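Local coordinates for protein metallophosphoesterase (Sphaerobacter thermophilus, PDB 3RQZ) that probably hydrolyses phosphate esters as a member of the calcineurin-like metallophosphoesterase superfamily, and holds a pair of zinc ions, at residues S60-G63 with N64-A68; R132-A135 with L136-A140. One frame throughout, in Å; residues are numbered along the deposited sequence.

Overall arrangement
The chain first lays down the parallel strands 6-9, 31-34 and 59-60, and directly after the third of these contact 1 turns the loop 60-63 into helix 64-69. This bend brings the start of the helix to the zinc site, beside Asp37. Contact 2 comes later, in the last, weakly bonded turn of helix 131-137 and the residues after it, inside the beta-alpha-beta unit formed with strands 113-116 and 145-147 of the second sheet. Both contacts are local, and they follow in series without nesting or crossing. The centres of contact 1 and contact 2 lie 22 Å apart. The nearest atoms of contact 1 and contact 2 are about 13 Å apart, so the two do not touch.

Contact 1: S60-G63 with N64-A68; sequences SVIG and NHDWA
Asp66 OD2 accepts from two backbone N-H groups, Gly63 N at 2.7 Å and, weakly, Asp37 N. The glycine N-H comes in on the anti side of the carboxylate, 26° out of its plane. Gly63 is the N-cap of the helix and Asp66 the third residue within it, so this is the N3-to-N-cap bond of a capping box; the reciprocal bond cannot form, as glycine has no side chain. Asp66 CG stands beside its own backbone N, chi1 -43°, and this turns the carboxylate back toward the cap. Glycine suits its place because a CB on it would stand a tight 3.2 Å from Asp66 OD2. Its carbonyl opens the helical bonding, with Trp67 N donating to Gly63 O at 3.0 Å.

The side chains of Ile62 and Asp66 run antiparallel alongside one another, CG1 and CD1 of Ile62 both 3.7 Å from Asp66 CB. Ile62 CG1 also meets Trp67 CB at 4.2 Å, and CD1 sits at the indole edge, close to the ring plane. A branched apolar chain suits the place, touching both neighbours while resting on Ile124.

The sequence Gly-Asn-His-Asp is the family's metal-site signature: the side chain of Asn64 comes within about 3 Å of a zinc ion, and His65 N bonds to the zinc ligand Asp37. Asp66 OD1 takes the N-H of Val39, so one buried carboxylate ties the start of helix 64-69 to the loop after strand 31-34, while Val61 pairs by backbone with Ser34 as the chain leaves edge strand 59-60.

Contact 2: R132-A135 with L136-A140; sequences RIAA and LNFPA
Ile133 and Asn137, one helical turn apart, run alongside each other in the same direction, with Ile133 CG2 3.6 Å from Asn137 ND2. At chi1 -59° Ile133 CG1 stands beside the backbone N and CG2 anti to it, which sets this methyl next to the amide. The amide curls back along the helix, and its ND2 donates to Ile133 O at 3.0 Å, arriving 46° above the carbonyl plane. Leu136 crosses Ile133 at a slant, their CD1 methyls 3.9 Å apart. Phe138 brings CD2 to 3.2 Å from Ala134 O, which meets the ring obliquely; the Ala134 methyl and the Phe138 ring both rest on Ala162 of helix 159-163.

Ala134 O accepts two N-H groups: Phe138 N nearly in line with the C=O, Asn137 N at 2.9 Å from above the carbonyl plane. Pro139 has no N-H to carry the series on, and its CD instead rests 3.2 Å from Ala135 O.

Asn137 is buried, and an amide suits it because it can give and take at once: OD1 receives Arg121 N, while ND2 also serves Glu126 OE1. A leucine in its place would probably leave Ile133 O without the ND2 donor, and Arg121 N and Glu126 OE1 without their mates. The chemistry implies that one amide joins helix 131-137 to the loop following strand 113-116.

Contact 1: S60-G63 with N64-A68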
loop_
_atom_site.group_PDB
_atom_site.type_symbol
_atom_site.label_atom_id
_atom_site.label_comp_id
_atom_site.label_asym_id
_atom_site.label_seq_id
_atom_site.Cartn_x
_atom_site.Cartn_y
_atom_site.Cartn_z
ATOM N N SER A 60 -8.731 -4.978 4.340
ATOM C CA SER A 60 -7.339 -5.420 4.302
ATOM C C SER A 60 -7.258 -6.401 3.136
ATOM O O SER A 60 -7.759 -7.528 3.228
ATOM C CB SER A 60 -6.957 -6.134 5.614
ATOM O OG SER A 60 -5.581 -6.542 5.614
ATOM N N VAL A 61 -6.679 -5.966 2.017
ATOM C CA VAL A 61 -6.672 -6.793 0.841
ATOM C C VAL A 61 -5.227 -7.293 0.594
ATOM O O VAL A 61 -4.273 -6.706 1.089
ATOM C CB VAL A 61 -7.314 -6.050 -0.414
ATOM C CG1 VAL A 61 -8.817 -5.699 -0.148
ATOM C CG2 VAL A 61 -6.539 -4.794 -0.789
ATOM N N ILE A 62 -5.088 -8.409 -0.114
ATOM C CA ILE A 62 -3.805 -9.060 -0.281
ATOM C C ILE A 62 -3.064 -8.325 -1.399
ATOM O O ILE A 62 -3.701 -7.833 -2.353
ATOM C CB ILE A 62 -4.000 -10.571 -0.617
ATOM C CG1 ILE A 62 -2.675 -11.299 -0.645
ATOM C CG2 ILE A 62 -4.707 -10.804 -1.980
ATOM C CD1 ILE A 62 -2.607 -12.409 0.328
ATOM N N GLY A 63 -1.739 -8.200 -1.255
ATOM C CA GLY A 63 -0.870 -7.697 -2.339
ATOM C C GLY A 63 -0.116 -8.834 -3.021
ATOM O O GLY A 63 -0.169 -9.992 -2.558
ATOM N N ASN A 64 0.584 -8.532 -4.121
ATOM C CA ASN A 64 1.321 -9.589 -4.838
ATOM C C ASN A 64 2.466 -10.178 -3.996
ATOM O O ASN A 64 2.756 -11.396 -4.056
ATOM C CB ASN A 64 1.829 -9.077 -6.210
ATOM C CG ASN A 64 2.635 -7.775 -6.094
ATOM O OD1 ASN A 64 2.148 -6.777 -5.566
ATOM N ND2 ASN A 64 3.855 -7.779 -6.631
ATOM N N HIS A 65 3.134 -9.338 -3.217
ATOM C CA HIS A 65 4.207 -9.876 -2.323
ATOM C C HIS A 65 3.684 -10.777 -1.202
ATOM O O HIS A 65 4.303 -11.808 -0.902
ATOM C CB HIS A 65 5.105 -8.754 -1.779
ATOM C CG HIS A 65 5.992 -8.188 -2.827
ATOM N ND1 HIS A 65 7.313 -8.560 -2.958
ATOM C CD2 HIS A 65 5.729 -7.330 -3.847
ATOM C CE1 HIS A 65 7.839 -7.935 -3.998
ATOM N NE2 HIS A 65 6.902 -7.180 -4.553
ATOM N N ASP A 66 2.561 -10.392 -0.582
ATOM C CA ASP A 66 1.895 -11.261 0.401
ATOM C C ASP A 66 1.548 -12.608 -0.240
ATOM O O ASP A 66 1.797 -13.660 0.354
ATOM C CB ASP A 66 0.598 -10.622 0.987
ATOM C CG ASP A 66 0.752 -9.150 1.333
ATOM O OD1 ASP A 66 1.790 -8.798 1.974
ATOM O OD2 ASP A 66 -0.158 -8.339 0.967
ATOM N N TRP A 67 0.955 -12.574 -1.442
ATOM C CA TRP A 67 0.507 -13.786 -2.144
ATOM C C TRP A 67 1.694 -14.696 -2.510
ATOM O O TRP A 67 1.620 -15.920 -2.401
ATOM C CB TRP A 67 -0.292 -13.358 -3.403
ATOM C CG TRP A 67 -0.875 -14.473 -4.257
ATOM C CD1 TRP A 67 -0.581 -14.730 -5.588
ATOM C CD2 TRP A 67 -1.867 -15.449 -3.872
ATOM N NE1 TRP A 67 -1.303 -15.821 -6.027
ATOM C CE2 TRP A 67 -2.113 -16.266 -5.009
ATOM C CE3 TRP A 67 -2.568 -15.710 -2.685
ATOM C CZ2 TRP A 67 -3.019 -17.343 -4.985
ATOM C CZ3 TRP A 67 -3.472 -16.808 -2.658
ATOM C CH2 TRP A 67 -3.692 -17.591 -3.807
ATOM N N ALA A 68 2.788 -14.082 -2.941
ATOM C CA ALA A 68 4.040 -14.820 -3.226
ATOM C C ALA A 68 4.586 -15.532 -1.988
ATOM O O ALA A 68 5.037 -16.685 -2.066
ATOM C CB ALA A 68 5.101 -13.866 -3.752
#

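Contact 2: R132-A135 with L136-A140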
loop_
_atom_site.group_PDB
_atom_site.type_symbol
_atom_site.label_atom_id
_atom_site.label_comp_id
_atom_site.label_asym_id
_atom_site.label_seq_id
_atom_site.Cartn_x
_atom_site.Cartn_y
_atom_site.Cartn_z
ATOM N N ARG A 132 -4.456 5.832 -19.941
ATOM C CA ARG A 132 -4.802 4.659 -20.756
ATOM C C ARG A 132 -5.336 3.506 -19.902
ATOM O O ARG A 132 -6.435 2.988 -20.134
ATOM C CB ARG A 132 -3.552 4.205 -21.533
ATOM C CG ARG A 132 -3.808 3.246 -22.685
ATOM C CD ARG A 132 -2.519 3.033 -23.475
ATOM N NE ARG A 132 -1.683 4.233 -23.415
ATOM C CZ ARG A 132 -0.520 4.307 -22.783
ATOM N NH1 ARG A 132 -0.020 3.240 -22.188
ATOM N NH2 ARG A 132 0.158 5.447 -22.768
ATOM N N ILE A 133 -4.551 3.130 -18.902
ATOM C CA ILE A 133 -4.873 2.019 -18.017
ATOM C C ILE A 133 -5.986 2.460 -17.063
ATOM O O ILE A 133 -6.896 1.693 -16.806
ATOM C CB ILE A 133 -3.614 1.390 -17.325
ATOM C CG1 ILE A 133 -2.603 0.864 -18.371
ATOM C CG2 ILE A 133 -4.000 0.300 -16.317
ATOM C CD1 ILE A 133 -3.176 -0.294 -19.342
ATOM N N ALA A 134 -5.958 3.710 -16.611
ATOM C CA ALA A 134 -7.046 4.205 -15.730
ATOM C C ALA A 134 -8.382 4.088 -16.449
ATOM O O ALA A 134 -9.378 3.598 -15.888
ATOM C CB ALA A 134 -6.794 5.665 -15.304
ATOM N N ALA A 135 -8.372 4.503 -17.713
ATOM C CA ALA A 135 -9.550 4.467 -18.573
ATOM C C ALA A 135 -10.130 3.064 -18.713
ATOM O O ALA A 135 -11.348 2.873 -18.661
ATOM C CB ALA A 135 -9.206 5.092 -19.978
ATOM N N LEU A 136 -9.254 2.075 -18.846
ATOM C CA LEU A 136 -9.690 0.684 -18.962
ATOM C C LEU A 136 -10.267 0.158 -17.634
ATOM O O LEU A 136 -10.956 -0.861 -17.602
ATOM C CB LEU A 136 -8.521 -0.189 -19.474
ATOM C CG LEU A 136 -8.084 0.038 -20.938
ATOM C CD1 LEU A 136 -6.631 -0.401 -21.195
ATOM C CD2 LEU A 136 -9.038 -0.609 -21.972
ATOM N N ASN A 137 -9.993 0.869 -16.543
ATOM C CA ASN A 137 -10.347 0.398 -15.198
ATOM C C ASN A 137 -11.606 0.990 -14.595
ATOM O O ASN A 137 -12.227 0.376 -13.713
ATOM C CB ASN A 137 -9.145 0.516 -14.245
ATOM C CG ASN A 137 -8.296 -0.723 -14.254
ATOM O OD1 ASN A 137 -8.687 -1.740 -13.689
ATOM N ND2 ASN A 137 -7.128 -0.659 -14.891
ATOM N N PHE A 138 -12.005 2.155 -15.090
ATOM C CA PHE A 138 -13.268 2.776 -14.661
ATOM C C PHE A 138 -14.513 1.929 -14.919
ATOM O O PHE A 138 -15.365 1.855 -14.048
ATOM C CB PHE A 138 -13.413 4.206 -15.193
ATOM C CG PHE A 138 -12.693 5.226 -14.348
ATOM C CD1 PHE A 138 -13.253 5.668 -13.146
ATOM C CD2 PHE A 138 -11.442 5.742 -14.743
ATOM C CE1 PHE A 138 -12.578 6.597 -12.328
ATOM C CE2 PHE A 138 -10.783 6.678 -13.939
ATOM C CZ PHE A 138 -11.359 7.113 -12.730
ATOM N N PRO A 139 -14.597 1.241 -16.080
ATOM C CA PRO A 139 -15.709 0.284 -16.266
ATOM C C PRO A 139 -15.618 -0.970 -15.390
ATOM O O PRO A 139 -16.628 -1.673 -15.230
ATOM C CB PRO A 139 -15.616 -0.102 -17.756
ATOM C CG PRO A 139 -14.757 0.977 -18.405
ATOM C CD PRO A 139 -13.783 1.379 -17.303
ATOM N N ALA A 140 -14.438 -1.231 -14.824
ATOM C CA ALA A 140 -14.178 -2.431 -14.014
ATOM C C ALA A 140 -14.601 -2.340 -12.523
ATOM O O ALA A 140 -14.498 -3.315 -11.782
ATOM C CB ALA A 140 -12.689 -2.870 -14.138
#